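Local coordinates for structural protein ORF273 (Acidianus two-tailed virus, PDB 4ART) that is a virion structural protein of a virus of heat-loving archaea, stable to heat and acid and built on a new fold, its precise role not established, at residues A[38-43]-A[256-261]. Sequence-based numbering, arbitrary orientation.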
# COMPACT_ATOMS: atom_id res chain seq x y z
N GLU A 38 20.72 -11.26 -6.98
CA GLU A 38 19.77 -10.89 -8.00
C GLU A 38 19.55 -9.36 -8.03
O GLU A 38 19.65 -8.79 -9.10
CB GLU A 38 18.47 -11.69 -7.83
CG GLU A 38 17.46 -11.55 -8.97
CD GLU A 38 17.92 -11.81 -10.40
OE1 GLU A 38 18.87 -12.60 -10.62
OE2 GLU A 38 17.30 -11.22 -11.31
N ILE A 39 19.28 -8.70 -6.87
CA ILE A 39 19.10 -7.23 -6.83
C ILE A 39 20.36 -6.56 -7.42
O ILE A 39 20.25 -5.66 -8.25
CB ILE A 39 18.79 -6.65 -5.41
CG1 ILE A 39 17.74 -7.48 -4.60
CG2 ILE A 39 18.43 -5.16 -5.46
CD1 ILE A 39 16.34 -7.61 -5.15
N GLU A 40 21.56 -7.02 -7.00
CA GLU A 40 22.85 -6.53 -7.46
C GLU A 40 22.94 -6.62 -9.00
O GLU A 40 23.19 -5.60 -9.65
CB GLU A 40 23.97 -7.32 -6.80
CG GLU A 40 25.35 -6.73 -6.95
CD GLU A 40 26.39 -7.69 -6.41
OE1 GLU A 40 26.73 -8.66 -7.13
OE2 GLU A 40 26.82 -7.51 -5.25
N LYS A 41 22.67 -7.84 -9.57
CA LYS A 41 22.66 -8.15 -11.01
C LYS A 41 21.75 -7.20 -11.76
O LYS A 41 22.13 -6.68 -12.80
CB LYS A 41 22.22 -9.61 -11.24
CG LYS A 41 22.46 -10.13 -12.65
CD LYS A 41 21.69 -11.42 -12.92
CE LYS A 41 20.36 -11.16 -13.60
NZ LYS A 41 19.66 -12.42 -13.96
N GLU A 42 20.55 -6.94 -11.20
CA GLU A 42 19.54 -6.03 -11.75
C GLU A 42 20.00 -4.58 -11.73
O GLU A 42 19.77 -3.87 -12.70
CB GLU A 42 18.20 -6.19 -11.02
CG GLU A 42 17.53 -7.53 -11.29
CD GLU A 42 16.10 -7.50 -11.79
OE1 GLU A 42 15.46 -6.42 -11.78
OE2 GLU A 42 15.59 -8.59 -12.13
N ILE A 43 20.67 -4.13 -10.65
CA ILE A 43 21.18 -2.76 -10.55
C ILE A 43 22.23 -2.45 -11.64
O ILE A 43 22.03 -1.52 -12.41
CB ILE A 43 21.62 -2.37 -9.11
CG1 ILE A 43 20.38 -2.28 -8.19
CG2 ILE A 43 22.40 -1.04 -9.10
CD1 ILE A 43 20.70 -2.33 -6.66
N ARG A 256 29.85 -0.24 -6.96
CA ARG A 256 29.18 -1.17 -7.89
C ARG A 256 28.84 -2.60 -7.37
O ARG A 256 28.50 -3.48 -8.17
CB ARG A 256 29.79 -1.14 -9.33
CG ARG A 256 31.06 -1.99 -9.56
CD ARG A 256 31.67 -1.85 -10.95
NE ARG A 256 33.11 -2.11 -10.91
CZ ARG A 256 33.68 -3.29 -11.18
NH1 ARG A 256 32.93 -4.32 -11.55
NH2 ARG A 256 34.99 -3.43 -11.09
N TRP A 257 28.85 -2.81 -6.03
CA TRP A 257 28.51 -4.09 -5.40
C TRP A 257 27.83 -3.90 -4.05
O TRP A 257 28.07 -2.89 -3.37
CB TRP A 257 29.78 -4.93 -5.14
CG TRP A 257 30.67 -5.19 -6.32
CD1 TRP A 257 31.89 -4.64 -6.56
CD2 TRP A 257 30.43 -6.12 -7.38
NE1 TRP A 257 32.42 -5.16 -7.72
CE2 TRP A 257 31.54 -6.06 -8.25
CE3 TRP A 257 29.37 -7.00 -7.69
CZ2 TRP A 257 31.63 -6.85 -9.41
CZ3 TRP A 257 29.45 -7.77 -8.84
CH2 TRP A 257 30.58 -7.70 -9.68
N PHE A 258 27.07 -4.92 -3.61
CA PHE A 258 26.52 -4.93 -2.25
C PHE A 258 27.56 -5.57 -1.36
O PHE A 258 28.19 -6.55 -1.76
CB PHE A 258 25.22 -5.75 -2.15
CG PHE A 258 23.99 -4.99 -2.55
CD1 PHE A 258 23.59 -3.85 -1.86
CD2 PHE A 258 23.21 -5.44 -3.61
CE1 PHE A 258 22.45 -3.14 -2.25
CE2 PHE A 258 22.07 -4.73 -3.99
CZ PHE A 258 21.69 -3.60 -3.31
N ASN A 259 27.76 -5.00 -0.18
CA ASN A 259 28.70 -5.48 0.84
C ASN A 259 27.89 -5.66 2.14
O ASN A 259 27.10 -4.77 2.50
CB ASN A 259 29.87 -4.49 1.03
CG ASN A 259 30.64 -4.68 2.31
OD1 ASN A 259 31.19 -5.76 2.60
ND2 ASN A 259 30.70 -3.62 3.12
N LYS A 260 28.08 -6.80 2.83
CA LYS A 260 27.40 -7.16 4.07
C LYS A 260 27.57 -6.05 5.10
O LYS A 260 28.61 -5.40 5.15
CB LYS A 260 28.02 -8.44 4.68
CG LYS A 260 27.68 -9.76 4.01
CD LYS A 260 28.79 -10.81 4.34
CE LYS A 260 28.49 -12.26 4.01
NZ LYS A 260 28.13 -12.46 2.58
N ILE A 261 26.54 -5.82 5.91
CA ILE A 261 26.60 -4.85 7.00
C ILE A 261 25.65 -5.33 8.11
O ILE A 261 24.65 -6.00 7.82
CB ILE A 261 26.33 -3.38 6.50
CG1 ILE A 261 26.81 -2.33 7.53
CG2 ILE A 261 24.89 -3.15 6.05
CD1 ILE A 261 26.48 -0.81 7.19
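Glu40 reaches out from its helix between Trp257, in the loop before strand 258-261, and Phe258, the first residue of that strand. Its CG stands anti to the backbone N (chi1 -167°) and the chain runs on extended, which carries the carboxylate to the strand backbone. There Glu40 OE2 accepts a hydrogen bond from Phe258 N at 3.1 Å; the bond is nearly straight, 166° at the hydrogen, and meets the oxygen on its anti side, somewhat out of the carboxylate plane. Glu40 OE1 lies 3.2 Å from CE3 of Trp257, at the indole edge and near its plane, with carboxylate and ring turned 74° from each other. The C-H rim would suit this oxygen if the carboxylate is charged, though Glu36 close by may raise its pKa or favour a shared proton.

Phe258 turns the CD2-CE2 edge of its ring to the helix. Phe258 CD2 is 3.8 Å from CB of Glu40, and CE2 of Phe258 comes 3.9 Å from CG2 of Ile39. One turn on, CD1 of Ile43 packs obliquely against CZ of Phe258 at 3.7 Å.

The contact joins the C-terminal part of helix 23-44 to one of the two outermost strands of the chain's seven-stranded mixed sheet. Trp253 of the adjacent strand 247-253 meets Phe258 edge-to-face, Leu155 of strand 154-161 touches Ile39 and Phe258, and Arg44 makes a cation-pi contact with Trp257.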